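Side-chain contacts in fructokinase (Vibrio cholerae serotype O1, PDB 5EYN), which catalyses the ATP-dependent phosphorylation of fructose, as a sugar kinase of the PfkB family within the ribokinase clan: residues A[19-24]-A[275-280]; A[50-55]-A[78-83]; A[136-141]-A[271-276]; A[157-162]-A[167-172]. All coordinates share one frame; numbering follows the deposited sequence.

All four contacts belong to the layered alpha/beta fold of a PfkB kinase. Interactions 1 and 3 lie closest together, their centres about 4 Å apart, because strands 21-24 and 138-142 are neighbours in the main sheet and both meet helix 264-278. Interaction 1 joins the chain at the strand's start to the helix end by a backbone bond and water, whereas interaction 3 is a buried meeting of aromatic and leucine side chains. Interaction 4 is also buried, within a beta-alpha-beta unit whose helix packs against L139. Interaction 2, only partly buried, sets helix 46-56 beside helix 71-82; I54 links it to V21 and L273.

Interaction 1: A[19-24]-A[275-280]; sequences SRVWLT and RLSVAQ
S19 and S277 bring the two backbones to within 5.1 Å, CA to CA, and S19 N gives a hydrogen bond to S277 O at 3.1 Å, with an N-H...O angle of 159°. In the ribokinase-like alpha/beta fold this is where the chain leading into strand 21-24 of the central sheet meets the C-terminal end of helix 264-278. V21 supplies the apolar part: its CG2 branch, beside its own backbone N, reaches S277 CB at 3.6 Å. The other branch, CG1, packs on I54 of helix 46-56, so V21 lies between two helices. S277 OG sits between its backbone N and carbonyl carbon (chi1 77°) and bonds back to Y274 O in its own helix. A water gives one hydrogen to S277 OG and the other to S19 O, joining the segments a second time. The remaining bridge is at the helix end, where S277 O, already bonded to S19 N, makes an unusually short contact of 2.5 Å with a second water, whose strength is left open; that water accepts from S19 OG at 2.7 Å and donates to A279 O at 2.9 Å.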
loop_
_atom_site.group_PDB
_atom_site.type_symbol
_atom_site.label_atom_id
_atom_site.label_comp_id
_atom_site.label_asym_id
_atom_site.label_seq_id
_atom_site.Cartn_x
_atom_site.Cartn_y
_atom_site.Cartn_z
ATOM N N SER A 19 -23.555 -2.214 -27.547
ATOM C CA SER A 19 -23.370 -3.425 -26.777
ATOM C C SER A 19 -22.628 -3.103 -25.470
ATOM O O SER A 19 -21.745 -2.246 -25.433
ATOM C CB SER A 19 -22.617 -4.451 -27.614
ATOM O OG SER A 19 -23.321 -4.694 -28.828
ATOM N N ARG A 20 -23.026 -3.768 -24.397
ATOM C CA ARG A 20 -22.356 -3.611 -23.112
ATOM C C ARG A 20 -20.979 -4.240 -23.163
ATOM O O ARG A 20 -20.814 -5.342 -23.684
ATOM C CB ARG A 20 -23.166 -4.294 -22.016
ATOM C CG ARG A 20 -22.520 -4.214 -20.652
ATOM C CD ARG A 20 -23.395 -4.859 -19.589
ATOM N NE ARG A 20 -24.573 -4.053 -19.291
ATOM C CZ ARG A 20 -25.825 -4.351 -19.635
ATOM N NH1 ARG A 20 -26.110 -5.458 -20.303
ATOM N NH2 ARG A 20 -26.810 -3.528 -19.306
ATOM N N VAL A 21 -19.997 -3.519 -22.632
ATOM C CA VAL A 21 -18.659 -4.055 -22.424
ATOM C C VAL A 21 -18.459 -4.269 -20.934
ATOM O O VAL A 21 -18.528 -3.319 -20.150
ATOM C CB VAL A 21 -17.576 -3.123 -22.966
ATOM C CG1 VAL A 21 -16.192 -3.744 -22.791
ATOM C CG2 VAL A 21 -17.843 -2.767 -24.427
ATOM N N TRP A 22 -18.208 -5.522 -20.552
ATOM C CA TRP A 22 -17.874 -5.893 -19.184
ATOM C C TRP A 22 -16.371 -5.864 -19.017
ATOM O O TRP A 22 -15.640 -6.385 -19.854
ATOM C CB TRP A 22 -18.355 -7.318 -18.888
ATOM C CG TRP A 22 -19.833 -7.480 -18.717
ATOM C CD1 TRP A 22 -20.710 -7.981 -19.638
ATOM C CD2 TRP A 22 -20.614 -7.160 -17.556
ATOM N NE1 TRP A 22 -21.971 -7.995 -19.124
ATOM C CE2 TRP A 22 -21.948 -7.493 -17.851
ATOM C CE3 TRP A 22 -20.318 -6.613 -16.304
ATOM C CZ2 TRP A 22 -22.981 -7.306 -16.938
ATOM C CZ3 TRP A 22 -21.342 -6.427 -15.404
ATOM C CH2 TRP A 22 -22.652 -6.773 -15.721
ATOM N N LEU A 23 -15.934 -5.264 -17.921
ATOM C CA LEU A 23 -14.542 -5.221 -17.516
ATOM C C LEU A 23 -14.442 -5.935 -16.176
ATOM O O LEU A 23 -15.297 -5.774 -15.318
ATOM C CB LEU A 23 -14.061 -3.763 -17.376
ATOM C CG LEU A 23 -14.003 -2.846 -18.605
ATOM C CD1 LEU A 23 -13.319 -3.492 -19.769
ATOM C CD2 LEU A 23 -15.407 -2.399 -19.011
ATOM N N THR A 24 -13.394 -6.716 -15.999
ATOM C CA THR A 24 -13.162 -7.357 -14.723
ATOM C C THR A 24 -11.682 -7.354 -14.404
ATOM O O THR A 24 -10.850 -7.337 -15.306
ATOM C CB THR A 24 -13.707 -8.802 -14.714
ATOM O OG1 THR A 24 -13.534 -9.386 -13.430
ATOM C CG2 THR A 24 -13.010 -9.696 -15.739
ATOM N N ARG A 275 -15.469 1.424 -30.031
ATOM C CA ARG A 275 -15.894 1.387 -31.427
ATOM C C ARG A 275 -16.357 -0.016 -31.875
ATOM O O ARG A 275 -17.329 -0.143 -32.617
ATOM C CB ARG A 275 -14.801 1.951 -32.338
ATOM C CG ARG A 275 -14.599 3.457 -32.178
ATOM C CD ARG A 275 -15.810 4.263 -32.609
ATOM N NE ARG A 275 -15.844 4.460 -34.053
ATOM C CZ ARG A 275 -16.838 5.048 -34.707
ATOM N NH1 ARG A 275 -17.918 5.469 -34.061
ATOM N NH2 ARG A 275 -16.758 5.198 -36.016
ATOM N N LEU A 276 -15.704 -1.074 -31.406
ATOM C CA LEU A 276 -16.172 -2.409 -31.753
ATOM C C LEU A 276 -17.541 -2.659 -31.133
ATOM O O LEU A 276 -18.404 -3.278 -31.759
ATOM C CB LEU A 276 -15.180 -3.496 -31.317
ATOM C CG LEU A 276 -13.772 -3.420 -31.922
ATOM C CD1 LEU A 276 -12.978 -4.638 -31.494
ATOM C CD2 LEU A 276 -13.787 -3.287 -33.443
ATOM N N SER A 277 -17.762 -2.132 -29.931
ATOM C CA SER A 277 -19.005 -2.398 -29.203
ATOM C C SER A 277 -20.231 -1.754 -29.863
ATOM O O SER A 277 -21.341 -2.257 -29.736
ATOM C CB SER A 277 -18.893 -1.944 -27.739
ATOM O OG SER A 277 -19.024 -0.538 -27.589
ATOM N N VAL A 278 -20.034 -0.651 -30.576
ATOM C CA VAL A 278 -21.162 0.046 -31.198
ATOM C C VAL A 278 -21.327 -0.329 -32.671
ATOM O O VAL A 278 -22.255 0.142 -33.336
ATOM C CB VAL A 278 -21.034 1.586 -31.084
ATOM C CG1 VAL A 278 -20.982 2.023 -29.629
ATOM C CG2 VAL A 278 -19.818 2.094 -31.840
ATOM N N ALA A 279 -20.443 -1.187 -33.174
ATOM C CA ALA A 279 -20.481 -1.596 -34.574
ATOM C C ALA A 279 -21.550 -2.643 -34.830
ATOM O O ALA A 279 -21.770 -3.544 -34.022
ATOM C CB ALA A 279 -19.137 -2.144 -35.000
ATOM N N GLN A 280 -22.193 -2.527 -35.983
ATOM C CA GLN A 280 -23.103 -3.557 -36.452
ATOM C C GLN A 280 -22.374 -4.889 -36.606
ATOM O O GLN A 280 -22.888 -5.941 -36.229
ATOM C CB GLN A 280 -23.700 -3.143 -37.798
ATOM C CG GLN A 280 -24.353 -4.276 -38.565
ATOM C CD GLN A 280 -25.528 -4.875 -37.822
ATOM O OE1 GLN A 280 -25.374 -5.401 -36.719
ATOM N NE2 GLN A 280 -26.711 -4.790 -38.417
HETATM O O HOH W 1 -20.768 0.346 -25.520
HETATM O O HOH W 2 -22.711 -3.717 -31.287
#

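Interaction 2: A[50-55]-A[78-83]; sequences VAVAIA and QTLTDE
V52 and E83 carry most of this contact between two helices of the alpha/beta kinase fold, helix 46-56 and the C-terminal end of helix 71-82, with strand 61-68 running between them in sequence. Their nearest CA atoms, those of V52 and E83, are 6.1 Å apart.

The apolar part centres on V52, whose two methyls do different work. CG2 meets L80 CD2 at 3.9 Å, the two side chains crossing at a slant, and it also lies against E83 CG. CG1, anti to the backbone N (chi1 170°), rests on the methylene chain of E83, reaching its CG at 3.7 Å. L80 itself continues onto C87 and L90 of strand 86-93, while V52 is also packed by M309 and L312.

The polar part belongs to the end of E83. Its CB and CG pass over the V52 methyls at a slant, and the bend at chi2 (-71°) turns the carboxylate back so that OE2 comes 3.7 Å from V52 CG1. The charge is answered elsewhere: OE1 forms a salt bridge with R56, the residue following this segment of helix 46-56, an ionic tie from the residue just past helix 71-82 to helix 46-56.

The backbone joins in just beyond the helix: A55 CB comes against the carbonyl oxygen E83 O at 3.2 Å.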
loop_
_atom_site.group_PDB
_atom_site.type_symbol
_atom_site.label_atom_id
_atom_site.label_comp_id
_atom_site.label_asym_id
_atom_site.label_seq_id
_atom_site.Cartn_x
_atom_site.Cartn_y
_atom_site.Cartn_z
ATOM N N VAL A 50 -9.920 0.958 -18.624
ATOM C CA VAL A 50 -10.651 0.673 -19.849
ATOM C C VAL A 50 -12.138 1.008 -19.702
ATOM O O VAL A 50 -12.762 1.591 -20.608
ATOM C CB VAL A 50 -10.460 -0.791 -20.285
ATOM C CG1 VAL A 50 -11.284 -1.075 -21.519
ATOM C CG2 VAL A 50 -8.983 -1.077 -20.574
ATOM N N ALA A 51 -12.708 0.627 -18.565
ATOM C CA ALA A 51 -14.116 0.892 -18.309
ATOM C C ALA A 51 -14.393 2.385 -18.405
ATOM O O ALA A 51 -15.360 2.809 -19.028
ATOM C CB ALA A 51 -14.527 0.374 -16.941
ATOM N N VAL A 52 -13.551 3.190 -17.769
ATOM C CA VAL A 52 -13.757 4.618 -17.746
ATOM C C VAL A 52 -13.527 5.184 -19.148
ATOM O O VAL A 52 -14.245 6.087 -19.563
ATOM C CB VAL A 52 -12.853 5.269 -16.699
ATOM C CG1 VAL A 52 -12.868 6.782 -16.807
ATOM C CG2 VAL A 52 -13.304 4.859 -15.299
ATOM N N ALA A 53 -12.544 4.665 -19.883
ATOM C CA ALA A 53 -12.291 5.159 -21.228
ATOM C C ALA A 53 -13.525 4.978 -22.084
ATOM O O ALA A 53 -13.899 5.872 -22.842
ATOM C CB ALA A 53 -11.142 4.443 -21.857
ATOM N N ILE A 54 -14.140 3.802 -21.994
ATOM C CA ILE A 54 -15.341 3.518 -22.767
ATOM C C ILE A 54 -16.481 4.460 -22.367
ATOM O O ILE A 54 -17.157 5.037 -23.218
ATOM C CB ILE A 54 -15.744 2.047 -22.598
ATOM C CG1 ILE A 54 -14.717 1.161 -23.298
ATOM C CG2 ILE A 54 -17.119 1.816 -23.166
ATOM C CD1 ILE A 54 -14.827 -0.316 -22.949
ATOM N N ALA A 55 -16.693 4.612 -21.067
ATOM C CA ALA A 55 -17.748 5.478 -20.563
ATOM C C ALA A 55 -17.558 6.936 -21.000
ATOM O O ALA A 55 -18.515 7.610 -21.376
ATOM C CB ALA A 55 -17.841 5.371 -19.051
ATOM N N GLN A 78 -16.311 5.087 -5.929
ATOM C CA GLN A 78 -16.759 6.456 -6.193
ATOM C C GLN A 78 -16.344 6.899 -7.593
ATOM O O GLN A 78 -17.100 7.559 -8.309
ATOM C CB GLN A 78 -16.170 7.431 -5.162
ATOM C CG GLN A 78 -16.719 8.849 -5.281
ATOM C CD GLN A 78 -18.212 8.883 -5.058
ATOM O OE1 GLN A 78 -18.700 8.461 -4.009
ATOM N NE2 GLN A 78 -18.951 9.365 -6.047
ATOM N N THR A 79 -15.123 6.548 -7.973
ATOM C CA THR A 79 -14.602 6.927 -9.270
ATOM C C THR A 79 -15.443 6.300 -10.383
ATOM O O THR A 79 -15.869 6.981 -11.316
ATOM C CB THR A 79 -13.121 6.510 -9.431
ATOM O OG1 THR A 79 -12.301 7.212 -8.484
ATOM C CG2 THR A 79 -12.613 6.786 -10.839
ATOM N N LEU A 80 -15.687 4.996 -10.299
ATOM C CA LEU A 80 -16.497 4.344 -11.321
ATOM C C LEU A 80 -17.908 4.946 -11.372
ATOM O O LEU A 80 -18.468 5.148 -12.453
ATOM C CB LEU A 80 -16.561 2.835 -11.094
ATOM C CG LEU A 80 -15.216 2.133 -11.257
ATOM C CD1 LEU A 80 -15.429 0.656 -11.073
ATOM C CD2 LEU A 80 -14.554 2.400 -12.587
ATOM N N THR A 81 -18.475 5.231 -10.206
ATOM C CA THR A 81 -19.790 5.866 -10.126
ATOM C C THR A 81 -19.770 7.214 -10.833
ATOM O O THR A 81 -20.623 7.501 -11.690
ATOM C CB THR A 81 -20.203 6.081 -8.660
ATOM O OG1 THR A 81 -20.416 4.806 -8.034
ATOM C CG2 THR A 81 -21.475 6.905 -8.565
ATOM N N ASP A 82 -18.796 8.045 -10.476
ATOM C CA ASP A 82 -18.669 9.369 -11.068
ATOM C C ASP A 82 -18.574 9.268 -12.580
ATOM O O ASP A 82 -19.115 10.107 -13.295
ATOM C CB ASP A 82 -17.411 10.082 -10.562
ATOM C CG ASP A 82 -17.515 10.546 -9.123
ATOM O OD1 ASP A 82 -16.472 10.974 -8.587
ATOM O OD2 ASP A 82 -18.609 10.475 -8.529
ATOM N N GLU A 83 -17.865 8.244 -13.057
ATOM C CA GLU A 83 -17.569 8.083 -14.474
ATOM C C GLU A 83 -18.676 7.367 -15.246
ATOM O O GLU A 83 -18.530 7.130 -16.438
ATOM C CB GLU A 83 -16.235 7.352 -14.661
ATOM C CG GLU A 83 -15.035 8.105 -14.106
ATOM C CD GLU A 83 -14.671 9.342 -14.908
ATOM O OE1 GLU A 83 -13.860 10.154 -14.400
ATOM O OE2 GLU A 83 -15.181 9.508 -16.041
#

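Interaction 3: A[136-141]-A[271-276]; sequences GEWLHV and GLLYRL
Strand 138-142 of the central, mostly parallel sheet is covered here by helix 264-278, and W138, H140 and two leucines fill the space between them. The axes of the short segments are 10.7 Å apart and nearly antiparallel, at 169°. Alternate strand residues, W138 and H140, send their side chains to the helix.

L273 stands between these two rings. The L273 and H140 side chains cross at about a right angle, L273 CD1 coming to 3.7 Å from H140 CB, while its other methyl, CD2, lies 4.2 Å from W138 CE3. One turn further along the helix, L276 meets the six-membered part of the indole, with its CD1 4.0 Å from W138 CH2 and its CB close to W138 CZ2. With CG anti to its carbonyl carbon (chi1 -77°), W138 carries the indole toward both leucines. W282 meets the indole edge-to-face.

W138 NE1 donates to a water in the plane of the indole at 3.0 Å, and that water donates to L276 O at 2.8 Å, bridging strand and helix. H140 ND1 bonds to S170 OG on the neighbouring strand 168-172, which probably restrains the rotation of the imidazole. The side chain of H140 lies about 6 Å from those of D266, a fructose-binding residue, and N174, a calcium-binding one. A helix running antiparallel to the parallel strands it covers, near the substrate site, fits the ribokinase-like alpha/beta fold.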
loop_
_atom_site.group_PDB
_atom_site.type_symbol
_atom_site.label_atom_id
_atom_site.label_comp_id
_atom_site.label_asym_id
_atom_site.label_seq_id
_atom_site.Cartn_x
_atom_site.Cartn_y
_atom_site.Cartn_z
ATOM N N GLY A 136 -23.638 -11.076 -27.676
ATOM C CA GLY A 136 -23.201 -9.830 -28.275
ATOM C C GLY A 136 -22.471 -8.889 -27.329
ATOM O O GLY A 136 -21.926 -7.880 -27.758
ATOM N N GLU A 137 -22.445 -9.202 -26.042
ATOM C CA GLU A 137 -21.671 -8.407 -25.109
ATOM C C GLU A 137 -20.188 -8.696 -25.270
ATOM O O GLU A 137 -19.791 -9.703 -25.859
ATOM C CB GLU A 137 -22.120 -8.670 -23.671
ATOM C CG GLU A 137 -23.518 -8.140 -23.376
ATOM C CD GLU A 137 -23.948 -8.369 -21.936
ATOM O OE1 GLU A 137 -23.400 -9.272 -21.276
ATOM O OE2 GLU A 137 -24.851 -7.654 -21.465
ATOM N N TRP A 138 -19.380 -7.803 -24.714
ATOM C CA TRP A 138 -17.931 -7.957 -24.676
ATOM C C TRP A 138 -17.480 -8.168 -23.241
ATOM O O TRP A 138 -18.089 -7.657 -22.305
ATOM C CB TRP A 138 -17.228 -6.708 -25.247
ATOM C CG TRP A 138 -17.258 -6.654 -26.720
ATOM C CD1 TRP A 138 -18.268 -6.203 -27.511
ATOM C CD2 TRP A 138 -16.224 -7.097 -27.596
ATOM N NE1 TRP A 138 -17.924 -6.342 -28.834
ATOM C CE2 TRP A 138 -16.668 -6.886 -28.912
ATOM C CE3 TRP A 138 -14.961 -7.660 -27.395
ATOM C CZ2 TRP A 138 -15.907 -7.227 -30.017
ATOM C CZ3 TRP A 138 -14.203 -8.000 -28.497
ATOM C CH2 TRP A 138 -14.682 -7.789 -29.791
ATOM N N LEU A 139 -16.398 -8.925 -23.095
ATOM C CA LEU A 139 -15.695 -9.060 -21.827
ATOM C C LEU A 139 -14.227 -8.769 -22.085
ATOM O O LEU A 139 -13.624 -9.390 -22.958
ATOM C CB LEU A 139 -15.843 -10.482 -21.280
ATOM C CG LEU A 139 -15.030 -10.808 -20.026
ATOM C CD1 LEU A 139 -15.533 -10.030 -18.842
ATOM C CD2 LEU A 139 -15.105 -12.306 -19.753
ATOM N N HIS A 140 -13.655 -7.826 -21.335
ATOM C CA HIS A 140 -12.231 -7.536 -21.427
ATOM C C HIS A 140 -11.510 -7.888 -20.134
ATOM O O HIS A 140 -11.984 -7.569 -19.040
ATOM C CB HIS A 140 -12.010 -6.060 -21.737
ATOM C CG HIS A 140 -10.575 -5.674 -21.830
ATOM N ND1 HIS A 140 -9.775 -6.051 -22.888
ATOM C CD2 HIS A 140 -9.774 -4.994 -20.972
ATOM C CE1 HIS A 140 -8.549 -5.599 -22.691
ATOM N NE2 HIS A 140 -8.523 -4.940 -21.543
ATOM N N VAL A 141 -10.364 -8.547 -20.304
ATOM C CA VAL A 141 -9.557 -9.110 -19.227
ATOM C C VAL A 141 -8.087 -8.770 -19.440
ATOM O O VAL A 141 -7.635 -8.705 -20.581
ATOM C CB VAL A 141 -9.723 -10.691 -19.208
ATOM C CG1 VAL A 141 -8.842 -11.357 -18.160
ATOM C CG2 VAL A 141 -11.182 -11.078 -19.027
ATOM N N GLY A 271 -10.713 2.933 -26.525
ATOM C CA GLY A 271 -11.189 3.441 -27.800
ATOM C C GLY A 271 -11.530 2.327 -28.774
ATOM O O GLY A 271 -12.561 2.371 -29.461
ATOM N N LEU A 272 -10.659 1.326 -28.835
ATOM C CA LEU A 272 -10.869 0.168 -29.686
ATOM C C LEU A 272 -12.187 -0.502 -29.360
ATOM O O LEU A 272 -13.041 -0.704 -30.236
ATOM C CB LEU A 272 -9.734 -0.823 -29.479
ATOM C CG LEU A 272 -9.818 -2.119 -30.280
ATOM C CD1 LEU A 272 -9.678 -1.852 -31.759
ATOM C CD2 LEU A 272 -8.744 -3.082 -29.820
ATOM N N LEU A 273 -12.365 -0.870 -28.096
ATOM C CA LEU A 273 -13.548 -1.633 -27.703
ATOM C C LEU A 273 -14.806 -0.793 -27.746
ATOM O O LEU A 273 -15.862 -1.301 -28.072
ATOM C CB LEU A 273 -13.408 -2.271 -26.311
ATOM C CG LEU A 273 -12.281 -3.277 -26.157
ATOM C CD1 LEU A 273 -12.289 -3.864 -24.750
ATOM C CD2 LEU A 273 -12.399 -4.399 -27.187
ATOM N N TYR A 274 -14.704 0.503 -27.452
ATOM C CA TYR A 274 -15.866 1.361 -27.618
ATOM C C TYR A 274 -16.364 1.234 -29.063
ATOM O O TYR A 274 -17.545 0.980 -29.304
ATOM C CB TYR A 274 -15.566 2.826 -27.292
ATOM C CG TYR A 274 -16.703 3.707 -27.760
ATOM C CD1 TYR A 274 -17.944 3.650 -27.132
ATOM C CD2 TYR A 274 -16.573 4.515 -28.875
ATOM C CE1 TYR A 274 -19.015 4.407 -27.581
ATOM C CE2 TYR A 274 -17.633 5.271 -29.320
ATOM C CZ TYR A 274 -18.850 5.204 -28.669
ATOM O OH TYR A 274 -19.920 5.952 -29.101
ATOM N N ARG A 275 -15.469 1.424 -30.031
ATOM C CA ARG A 275 -15.894 1.387 -31.427
ATOM C C ARG A 275 -16.357 -0.016 -31.875
ATOM O O ARG A 275 -17.329 -0.143 -32.617
ATOM C CB ARG A 275 -14.801 1.951 -32.338
ATOM C CG ARG A 275 -14.599 3.457 -32.178
ATOM C CD ARG A 275 -15.810 4.263 -32.609
ATOM N NE ARG A 275 -15.844 4.460 -34.053
ATOM C CZ ARG A 275 -16.838 5.048 -34.707
ATOM N NH1 ARG A 275 -17.918 5.469 -34.061
ATOM N NH2 ARG A 275 -16.758 5.198 -36.016
ATOM N N LEU A 276 -15.704 -1.074 -31.406
ATOM C CA LEU A 276 -16.172 -2.409 -31.753
ATOM C C LEU A 276 -17.541 -2.659 -31.133
ATOM O O LEU A 276 -18.404 -3.278 -31.759
ATOM C CB LEU A 276 -15.180 -3.496 -31.317
ATOM C CG LEU A 276 -13.772 -3.420 -31.922
ATOM C CD1 LEU A 276 -12.978 -4.638 -31.494
ATOM C CD2 LEU A 276 -13.787 -3.287 -33.443
HETATM O O HOH W 3 -19.741 -5.692 -31.093
#

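Interaction 4: A[157-162]-A[167-172]; sequences AAIAQM and GYVSFD
M162 and G167 face each other where helix 151-165 turns into strand 168-172, and the chain closes on itself there with a backbone hydrogen bond from G167 N to M162 O at 2.9 Å. The M162 side chain, bent at chi2 and chi3, lays its sulfur over the same glycine, SD being 3.6 Å from G167 CA. With CG anti to the backbone N (chi1 -177°) the M162 chain runs out toward the strand, where CG meets Y168 O at 3.8 Å.

One turn back along the helix, I159 and V169 make the apolar contact. Their side chains cross at about a right angle, I159 CG2 meeting V169 CG2 at 4.1 Å and V169 CG1 at nearly the same distance. V169 CG2 also faces M162 CG at 4.3 Å, so V169 touches both helix residues.

Further out, I159 and M162 both pack on L139 of strand 138-142, and F133 adds to the cover of M162. These elements form a beta-alpha-beta crossover, strand 138-142, helix 151-165 and strand 168-172, with the segment axes at 143°. V169 N is hydrogen-bonded to D198 OD2, just before the neighbouring strand 199-203. The chemistry is thus divided: one backbone bond closes the short connection from helix to strand, while carbons of I159 and M162 seat the helix on V169 and the sulfur covers the glycine of the connection.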
loop_
_atom_site.group_PDB
_atom_site.type_symbol
_atom_site.label_atom_id
_atom_site.label_comp_id
_atom_site.label_asym_id
_atom_site.label_seq_id
_atom_site.Cartn_x
_atom_site.Cartn_y
_atom_site.Cartn_z
ATOM N N ALA A 157 -13.414 -19.014 -15.952
ATOM C CA ALA A 157 -14.816 -19.420 -16.008
ATOM C C ALA A 157 -15.651 -18.311 -16.626
ATOM O O ALA A 157 -16.525 -18.578 -17.436
ATOM C CB ALA A 157 -15.336 -19.784 -14.624
ATOM N N ALA A 158 -15.378 -17.064 -16.253
ATOM C CA ALA A 158 -16.108 -15.940 -16.828
ATOM C C ALA A 158 -15.911 -15.898 -18.335
ATOM O O ALA A 158 -16.855 -15.703 -19.081
ATOM C CB ALA A 158 -15.672 -14.637 -16.202
ATOM N N ILE A 159 -14.681 -16.097 -18.786
ATOM C CA ILE A 159 -14.397 -16.141 -20.211
ATOM C C ILE A 159 -15.191 -17.262 -20.893
ATOM O O ILE A 159 -15.826 -17.029 -21.923
ATOM C CB ILE A 159 -12.895 -16.314 -20.461
ATOM C CG1 ILE A 159 -12.139 -15.040 -20.039
ATOM C CG2 ILE A 159 -12.625 -16.620 -21.897
ATOM C CD1 ILE A 159 -10.648 -15.243 -19.964
ATOM N N ALA A 160 -15.171 -18.461 -20.314
ATOM C CA ALA A 160 -15.908 -19.585 -20.884
ATOM C C ALA A 160 -17.402 -19.273 -20.958
ATOM O O ALA A 160 -18.073 -19.641 -21.926
ATOM C CB ALA A 160 -15.663 -20.864 -20.086
ATOM N N GLN A 161 -17.925 -18.574 -19.950
ATOM C CA GLN A 161 -19.358 -18.251 -19.916
ATOM C C GLN A 161 -19.714 -17.198 -20.958
ATOM O O GLN A 161 -20.765 -17.273 -21.605
ATOM C CB GLN A 161 -19.779 -17.805 -18.515
ATOM C CG GLN A 161 -19.749 -18.919 -17.489
ATOM C CD GLN A 161 -19.853 -18.409 -16.071
ATOM O OE1 GLN A 161 -20.405 -17.346 -15.814
ATOM N NE2 GLN A 161 -19.307 -19.163 -15.142
ATOM N N MET A 162 -18.845 -16.213 -21.141
ATOM C CA MET A 162 -19.110 -15.213 -22.160
ATOM C C MET A 162 -19.085 -15.846 -23.553
ATOM O O MET A 162 -19.943 -15.551 -24.383
ATOM C CB MET A 162 -18.099 -14.064 -22.080
ATOM C CG MET A 162 -18.402 -12.961 -23.080
ATOM S SD MET A 162 -20.041 -12.243 -22.901
ATOM C CE MET A 162 -19.715 -10.973 -21.672
ATOM N N GLY A 167 -21.085 -14.028 -26.579
ATOM C CA GLY A 167 -20.396 -12.766 -26.438
ATOM C C GLY A 167 -18.994 -12.856 -27.006
ATOM O O GLY A 167 -18.602 -13.867 -27.594
ATOM N N TYR A 168 -18.228 -11.792 -26.814
ATOM C CA TYR A 168 -16.899 -11.678 -27.386
ATOM C C TYR A 168 -15.918 -11.373 -26.276
ATOM O O TYR A 168 -16.260 -10.718 -25.291
ATOM C CB TYR A 168 -16.863 -10.559 -28.424
ATOM C CG TYR A 168 -17.894 -10.729 -29.500
ATOM C CD1 TYR A 168 -17.794 -11.764 -30.405
ATOM C CD2 TYR A 168 -18.956 -9.853 -29.617
ATOM C CE1 TYR A 168 -18.735 -11.944 -31.398
ATOM C CE2 TYR A 168 -19.913 -10.030 -30.596
ATOM C CZ TYR A 168 -19.792 -11.078 -31.492
ATOM O OH TYR A 168 -20.738 -11.255 -32.485
ATOM N N VAL A 169 -14.689 -11.837 -26.454
ATOM C CA VAL A 169 -13.668 -11.731 -25.429
ATOM C C VAL A 169 -12.460 -10.974 -25.941
ATOM O O VAL A 169 -11.894 -11.300 -26.979
ATOM C CB VAL A 169 -13.225 -13.134 -24.962
ATOM C CG1 VAL A 169 -12.096 -13.018 -23.950
ATOM C CG2 VAL A 169 -14.404 -13.891 -24.389
ATOM N N SER A 170 -12.093 -9.942 -25.191
ATOM C CA SER A 170 -10.904 -9.155 -25.441
ATOM C C SER A 170 -9.904 -9.414 -24.319
ATOM O O SER A 170 -10.277 -9.472 -23.154
ATOM C CB SER A 170 -11.304 -7.678 -25.480
ATOM O OG SER A 170 -10.203 -6.786 -25.519
ATOM N N PHE A 171 -8.636 -9.556 -24.675
ATOM C CA PHE A 171 -7.583 -9.816 -23.711
ATOM C C PHE A 171 -6.382 -8.935 -24.013
ATOM O O PHE A 171 -5.941 -8.841 -25.161
ATOM C CB PHE A 171 -7.205 -11.306 -23.773
ATOM C CG PHE A 171 -6.154 -11.734 -22.777
ATOM C CD1 PHE A 171 -6.315 -11.493 -21.431
ATOM C CD2 PHE A 171 -5.014 -12.397 -23.193
ATOM C CE1 PHE A 171 -5.360 -11.877 -20.525
ATOM C CE2 PHE A 171 -4.071 -12.805 -22.287
ATOM C CZ PHE A 171 -4.237 -12.526 -20.955
ATOM N N ASP A 172 -5.890 -8.261 -22.981
ATOM C CA ASP A 172 -4.668 -7.466 -23.058
ATOM C C ASP A 172 -3.782 -7.999 -21.946
ATOM O O ASP A 172 -4.043 -7.739 -20.782
ATOM C CB ASP A 172 -4.989 -5.984 -22.831
ATOM C CG ASP A 172 -3.771 -5.100 -22.753
ATOM O OD1 ASP A 172 -2.640 -5.603 -22.794
ATOM O OD2 ASP A 172 -3.982 -3.881 -22.616
#